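Local coordinates for cerato-platanin-like protein (Moniliophthora perniciosa, PDB 3SUL) that is of unknown function but belongs to the cerato-platanin family of secreted proteins, built on a double-psi beta barrel, at residues Ser59-Tyr64 with His76-Val80; Gln65-Ser69 with Leu97-Gln101. All coordinates share one frame; numbering follows the deposited sequence.

In the fold
Contacts 1 and 2 use successive parts of strand 63-68, their centres about 17 Å apart. Contact 1, about 6 Å from the centre of the chain, is the buried open end of the hairpin made with strand 73-80. Contact 2 lies farther out, about 13 Å from that centre, where the later part of the same strand meets the end of helix 91-98. The two meet at the hairpin itself: V77 CG2 packs 3.7 Å from I66 CD1, and H76 NE2 lies 3.7 Å from Q65 CB. One strand of the double-psi barrel is thus joined first to a neighbouring strand within the sheet and then to a helix packed against it.

Contact 1: Ser59-Tyr64 with His76-Val80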
ATOM      1  N   SER A  59      -5.831   6.950  -9.069  1.00 22.74           N
ATOM      2  CA  SER A  59      -4.626   6.454  -8.390  1.00 21.33           C
ATOM      3  C   SER A  59      -4.839   5.024  -7.834  1.00 20.59           C
ATOM      4  O   SER A  59      -3.926   4.447  -7.264  1.00 18.42           O
ATOM      5  CB  SER A  59      -4.245   7.361  -7.211  1.00 21.82           C
ATOM      6  OG  SER A  59      -3.553   8.544  -7.640  1.00 24.59           O
ATOM      7  N   CYS A  60      -6.062   4.506  -7.910  1.00 20.43           N
ATOM      8  CA  CYS A  60      -6.329   3.157  -7.388  1.00 17.90           C
ATOM      9  C   CYS A  60      -5.479   2.173  -8.168  1.00 16.28           C
ATOM     10  O   CYS A  60      -5.428   2.197  -9.413  1.00 17.31           O
ATOM     11  CB  CYS A  60      -7.783   2.758  -7.663  1.00 19.59           C
ATOM     12  SG  CYS A  60      -8.776   3.350  -6.332  1.00 20.67           S
ATOM     13  N   GLY A  61      -4.819   1.260  -7.440  1.00 15.12           N
ATOM     14  CA  GLY A  61      -4.013   0.325  -8.183  1.00 16.14           C
ATOM     15  C   GLY A  61      -2.683   0.847  -8.674  1.00 15.86           C
ATOM     16  O   GLY A  61      -2.038   0.197  -9.502  1.00 17.38           O
ATOM     17  N   THR A  62      -2.283   2.000  -8.210  1.00 16.60           N
ATOM     18  CA  THR A  62      -0.938   2.467  -8.590  1.00 15.57           C
ATOM     19  C   THR A  62       0.082   1.861  -7.680  1.00 15.62           C
ATOM     20  O   THR A  62      -0.180   1.462  -6.568  1.00 15.26           O
ATOM     21  CB  THR A  62      -0.845   4.003  -8.516  1.00 17.39           C
ATOM     22  OG1 THR A  62      -1.427   4.480  -7.302  1.00 19.48           O
ATOM     23  CG2 THR A  62      -1.557   4.500  -9.677  1.00 16.96           C
ATOM     24  N   CYS A  63       1.288   1.897  -8.157  1.00 12.67           N
ATOM     25  CA  CYS A  63       2.393   1.195  -7.506  1.00 14.27           C
ATOM     26  C   CYS A  63       3.456   2.209  -6.987  1.00 14.55           C
ATOM     27  O   CYS A  63       3.923   3.073  -7.738  1.00 15.19           O
ATOM     28  CB  CYS A  63       2.937   0.270  -8.522  1.00 13.95           C
ATOM     29  SG  CYS A  63       4.401  -0.676  -7.990  1.00 15.13           S
ATOM     30  N   TYR A  64       3.842   2.047  -5.743  1.00 12.79           N
ATOM     31  CA  TYR A  64       4.816   2.957  -5.161  1.00 14.74           C
ATOM     32  C   TYR A  64       6.026   2.180  -4.743  1.00 12.88           C
ATOM     33  O   TYR A  64       5.920   1.083  -4.139  1.00 14.45           O
ATOM     34  CB  TYR A  64       4.273   3.695  -3.953  1.00 16.61           C
ATOM     35  CG  TYR A  64       3.145   4.549  -4.420  1.00 22.63           C
ATOM     36  CD1 TYR A  64       3.328   5.921  -4.779  1.00 28.60           C
ATOM     37  CD2 TYR A  64       1.897   3.975  -4.573  1.00 29.34           C
ATOM     38  CE1 TYR A  64       2.240   6.678  -5.251  1.00 28.53           C
ATOM     39  CE2 TYR A  64       0.840   4.708  -5.039  1.00 30.69           C
ATOM     40  CZ  TYR A  64       0.993   6.047  -5.371  1.00 31.81           C
ATOM     41  OH  TYR A  64      -0.167   6.693  -5.836  1.00 33.99           O
ATOM     42  N   HIS A  76       7.581  -2.389  -2.574  1.00 14.47           N
ATOM     43  CA  HIS A  76       6.566  -1.904  -3.484  1.00 13.39           C
ATOM     44  C   HIS A  76       5.190  -2.063  -2.874  1.00 15.38           C
ATOM     45  O   HIS A  76       4.847  -3.090  -2.294  1.00 15.32           O
ATOM     46  CB  HIS A  76       6.675  -2.619  -4.796  1.00 14.49           C
ATOM     47  CG  HIS A  76       7.913  -2.256  -5.545  1.00 16.71           C
ATOM     48  ND1 HIS A  76       9.123  -2.901  -5.354  1.00 17.42           N
ATOM     49  CD2 HIS A  76       8.131  -1.311  -6.495  1.00 21.73           C
ATOM     50  CE1 HIS A  76      10.027  -2.359  -6.160  1.00 19.55           C
ATOM     51  NE2 HIS A  76       9.453  -1.382  -6.852  1.00 20.28           N
ATOM     52  N   VAL A  77       4.418  -1.015  -2.927  1.00 14.17           N
ATOM     53  CA  VAL A  77       3.067  -1.028  -2.381  1.00 15.35           C
ATOM     54  C   VAL A  77       2.086  -0.607  -3.449  1.00 13.58           C
ATOM     55  O   VAL A  77       2.299   0.368  -4.178  1.00 14.00           O
ATOM     56  CB  VAL A  77       3.013  -0.118  -1.101  1.00 15.39           C
ATOM     57  CG1 VAL A  77       1.572  -0.029  -0.596  1.00 18.60           C
ATOM     58  CG2 VAL A  77       3.963  -0.735  -0.043  1.00 15.83           C
ATOM     59  N   VAL A  78       0.969  -1.333  -3.530  1.00 13.52           N
ATOM     60  CA  VAL A  78      -0.109  -0.965  -4.446  1.00 11.67           C
ATOM     61  C   VAL A  78      -1.094  -0.183  -3.614  1.00 13.12           C
ATOM     62  O   VAL A  78      -1.558  -0.652  -2.548  1.00 14.14           O
ATOM     63  CB  VAL A  78      -0.820  -2.159  -4.992  1.00 13.62           C
ATOM     64  CG1 VAL A  78      -2.000  -1.715  -5.914  1.00 11.33           C
ATOM     65  CG2 VAL A  78       0.170  -2.915  -5.804  1.00 11.81           C
ATOM     66  N   GLY A  79      -1.388   1.001  -4.110  1.00 12.64           N
ATOM     67  CA  GLY A  79      -2.338   1.925  -3.389  1.00 14.14           C
ATOM     68  C   GLY A  79      -3.742   1.378  -3.659  1.00 14.12           C
ATOM     69  O   GLY A  79      -4.126   1.157  -4.800  1.00 15.70           O
ATOM     70  N   VAL A  80      -4.504   1.104  -2.586  1.00 14.60           N
ATOM     71  CA  VAL A  80      -5.827   0.529  -2.807  1.00 16.10           C
ATOM     72  C   VAL A  80      -6.849   1.207  -1.934  1.00 16.86           C
ATOM     73  O   VAL A  80      -8.003   0.844  -1.993  1.00 16.04           O
ATOM     74  CB  VAL A  80      -5.871  -0.974  -2.489  1.00 13.98           C
ATOM     75  CG1 VAL A  80      -4.848  -1.721  -3.322  1.00 14.81           C
ATOM     76  CG2 VAL A  80      -5.586  -1.243  -1.017  1.00 14.74           C
TER
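Y64 turns the edge of its ring toward V77, with CD2 3.7 Å from V77 O and that oxygen in the ring plane. With CG anti to the carbonyl carbon (chi1 -64°), the ring runs back along its own strand toward T62, its edge to G79. Glycine suits position 79, since a beta carbon there would point at the other segment and come within 3.5 Å of Y64 CE2. Y64 OH and T51 OG1 share a hydrogen bond, and F87 meets the ring edge-to-face.

C63 and V78, a non-hydrogen-bonded antiparallel pair, direct their side chains to the sheet face that Y64 and V77 do not use. V78 CG1 reaches 3.7 Å from G61 CA, a snug fit for a branched residue over a bare backbone. C63 SG, anti to N, approaches H76 CD2 obliquely at 4.1 Å and forms a disulfide with C120.

Y64 and V77 exchange two backbone bonds: Y64 N to V77 O at 2.8 Å and V77 N to Y64 O at 2.9 Å. G79 N then gives a nearly straight bond to T62 O (2.8 Å, 169°), and G61 N donates to G79 O at 2.7 Å. Both of these bonds use the type II turn S59-T62, whose third residue, with positive phi, calls for glycine.

The four bonds thus satisfy the N-H groups of G61, Y64, V77 and G79, while the C63-C120 disulfide ties the strand to the C-terminal tail and C60-C24 ties the preceding turn to an earlier loop, consistent with a rigid secreted protein.

Contact 2: Gln65-Ser69 with Leu97-Gln101; sequences QITWS and LTNGQ
With chi1 at -170°, W68 extends its indole from the strand toward T98, whose chi1 of 61° places CG2 anti to the carbonyl carbon and beneath the six-membered ring. The methyl stands 3.6 Å from the ring plane, somewhat toward the rim, in a CH-pi contact with its centroid at 3.9 Å. At the edge of the same ring, W68 CE3 lies 3.5 Å from L97 O, an oxygen that also accepts a hydrogen bond from T71.

In the double-psi barrel of this family, strand 63-68 here receives the C-terminal end of helix 91-98. L97 is the apolar link: its CD2 comes 3.5 Å from I66 O and 4.0 Å from W68 CB, while CD1 meets I66 CG2 at 4.0 Å, the I66 and L97 side chains crossing nearly at right angles. L6 touches both of these residues. Replacing W68 with an alanine would probably open a gap beside T98 CG2, leaving that methyl and L97 O without the indole's face and edge.

A threonine suits position 98 because its two branches do different work. While CG2 faces the indole, OG1 hydrogen-bonds to M94 O and accepts a hydrogen bond from Q101 N at 2.9 Å, an ST motif. N99 then leaves the helix through positive phi in a Schellman motif, and Q101 takes the N-cap position of the following helix, 102-105.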
ATOM      1  N   GLN A  65       7.172   2.707  -5.129  1.00 13.25           N
ATOM      2  CA  GLN A  65       8.377   2.104  -4.637  1.00 14.83           C
ATOM      3  C   GLN A  65       8.704   2.960  -3.438  1.00 15.20           C
ATOM      4  O   GLN A  65       8.868   4.184  -3.568  1.00 17.58           O
ATOM      5  CB  GLN A  65       9.371   2.161  -5.781  1.00 15.99           C
ATOM      6  CG  GLN A  65      10.713   1.781  -5.397  1.00 19.36           C
ATOM      7  CD  GLN A  65      11.751   2.407  -6.344  1.00 22.37           C
ATOM      8  OE1 GLN A  65      11.830   2.034  -7.491  1.00 26.36           O
ATOM      9  NE2 GLN A  65      12.495   3.398  -5.857  1.00 27.92           N
ATOM     10  N   ILE A  66       8.783   2.326  -2.247  1.00 16.41           N
ATOM     11  CA  ILE A  66       8.916   3.048  -0.967  1.00 16.05           C
ATOM     12  C   ILE A  66      10.178   2.614  -0.275  1.00 17.13           C
ATOM     13  O   ILE A  66      10.401   1.430  -0.090  1.00 16.72           O
ATOM     14  CB  ILE A  66       7.804   2.733  -0.025  1.00 16.85           C
ATOM     15  CG1 ILE A  66       6.450   2.950  -0.705  1.00 17.90           C
ATOM     16  CG2 ILE A  66       8.032   3.480   1.335  1.00 14.98           C
ATOM     17  CD1 ILE A  66       5.240   2.770   0.219  1.00 16.82           C
ATOM     18  N   THR A  67      10.969   3.583   0.171  1.00 17.81           N
ATOM     19  CA  THR A  67      12.260   3.325   0.809  1.00 18.70           C
ATOM     20  C   THR A  67      12.357   3.991   2.186  1.00 17.67           C
ATOM     21  O   THR A  67      11.885   5.066   2.368  1.00 19.85           O
ATOM     22  CB  THR A  67      13.435   3.787  -0.112  1.00 17.97           C
ATOM     23  OG1 THR A  67      13.296   3.209  -1.421  1.00 16.33           O
ATOM     24  CG2 THR A  67      14.796   3.484   0.541  1.00 20.36           C
ATOM     25  N   TRP A  68      12.921   3.274   3.144  1.00 18.82           N
ATOM     26  CA  TRP A  68      13.166   3.823   4.438  1.00 20.68           C
ATOM     27  C   TRP A  68      14.633   4.027   4.611  1.00 19.16           C
ATOM     28  O   TRP A  68      15.398   3.048   4.539  1.00 21.60           O
ATOM     29  CB  TRP A  68      12.737   2.839   5.511  1.00 21.88           C
ATOM     30  CG  TRP A  68      12.752   3.467   6.852  1.00 23.04           C
ATOM     31  CD1 TRP A  68      12.317   4.699   7.135  1.00 23.83           C
ATOM     32  CD2 TRP A  68      13.254   2.912   8.067  1.00 26.03           C
ATOM     33  NE1 TRP A  68      12.472   4.955   8.459  1.00 27.06           N
ATOM     34  CE2 TRP A  68      13.058   3.875   9.059  1.00 27.86           C
ATOM     35  CE3 TRP A  68      13.857   1.698   8.411  1.00 27.78           C
ATOM     36  CZ2 TRP A  68      13.429   3.672  10.390  1.00 25.84           C
ATOM     37  CZ3 TRP A  68      14.229   1.487   9.741  1.00 30.70           C
ATOM     38  CH2 TRP A  68      14.023   2.478  10.705  1.00 30.94           C
ATOM     39  N   SER A  69      14.983   5.281   4.864  1.00 20.09           N
ATOM     40  CA  SER A  69      16.384   5.627   5.170  1.00 22.91           C
ATOM     41  C   SER A  69      16.998   4.894   6.350  1.00 23.68           C
ATOM     42  O   SER A  69      18.229   4.772   6.398  1.00 22.58           O
ATOM     43  CB  SER A  69      16.529   7.120   5.405  1.00 23.44           C
ATOM     44  OG  SER A  69      16.347   7.823   4.217  1.00 24.34           O
ATOM     45  N   LEU A  97      10.381  -3.092   5.610  1.00 23.54           N
ATOM     46  CA  LEU A  97      11.046  -1.811   5.489  1.00 26.95           C
ATOM     47  C   LEU A  97      12.005  -1.603   6.631  1.00 27.45           C
ATOM     48  O   LEU A  97      13.099  -1.108   6.382  1.00 27.97           O
ATOM     49  CB  LEU A  97      10.047  -0.667   5.484  1.00 26.50           C
ATOM     50  CG  LEU A  97       9.497  -0.127   4.166  1.00 29.75           C
ATOM     51  CD1 LEU A  97       8.480   0.991   4.370  1.00 26.57           C
ATOM     52  CD2 LEU A  97      10.608   0.361   3.200  1.00 24.24           C
ATOM     53  N   THR A  98      11.616  -2.016   7.860  1.00 27.70           N
ATOM     54  CA  THR A  98      12.376  -1.679   9.071  1.00 27.63           C
ATOM     55  C   THR A  98      13.161  -2.819   9.685  1.00 28.28           C
ATOM     56  O   THR A  98      13.724  -2.650  10.738  1.00 28.10           O
ATOM     57  CB  THR A  98      11.502  -1.111  10.124  1.00 26.48           C
ATOM     58  OG1 THR A  98      10.518  -2.088  10.491  1.00 25.92           O
ATOM     59  CG2 THR A  98      10.763   0.067   9.517  1.00 27.90           C
ATOM     60  N   ASN A  99      13.262  -3.941   8.980  1.00 28.53           N
ATOM     61  CA  ASN A  99      13.960  -5.090   9.502  1.00 29.15           C
ATOM     62  C   ASN A  99      13.402  -5.458  10.893  1.00 29.14           C
ATOM     63  O   ASN A  99      14.130  -5.583  11.904  1.00 29.26           O
ATOM     64  CB  ASN A  99      15.471  -4.878   9.418  1.00 29.96           C
ATOM     65  CG  ASN A  99      16.032  -5.282   8.030  1.00 28.07           C
ATOM     66  OD1 ASN A  99      15.453  -6.126   7.322  1.00 28.38           O
ATOM     67  ND2 ASN A  99      17.166  -4.679   7.649  1.00 27.13           N
ATOM     68  N   GLY A 100      12.069  -5.529  10.898  1.00 28.54           N
ATOM     69  CA  GLY A 100      11.267  -6.081  11.978  1.00 28.76           C
ATOM     70  C   GLY A 100      10.989  -5.097  13.093  1.00 29.24           C
ATOM     71  O   GLY A 100      10.961  -5.505  14.259  1.00 29.90           O
ATOM     72  N   GLN A 101      10.812  -3.810  12.780  1.00 28.39           N
ATOM     73  CA  GLN A 101      10.624  -2.782  13.826  1.00 28.93           C
ATOM     74  C   GLN A 101       9.347  -2.044  13.578  1.00 27.23           C
ATOM     75  O   GLN A 101       9.158  -0.893  13.956  1.00 28.00           O
ATOM     76  CB  GLN A 101      11.766  -1.761  13.844  1.00 27.45           C
ATOM     77  CG  GLN A 101      13.093  -2.397  14.007  1.00 30.26           C
ATOM     78  CD  GLN A 101      14.161  -1.362  14.056  1.00 32.00           C
ATOM     79  OE1 GLN A 101      14.625  -0.851  13.003  1.00 36.79           O
ATOM     80  NE2 GLN A 101      14.543  -0.996  15.276  1.00 26.36           N
TER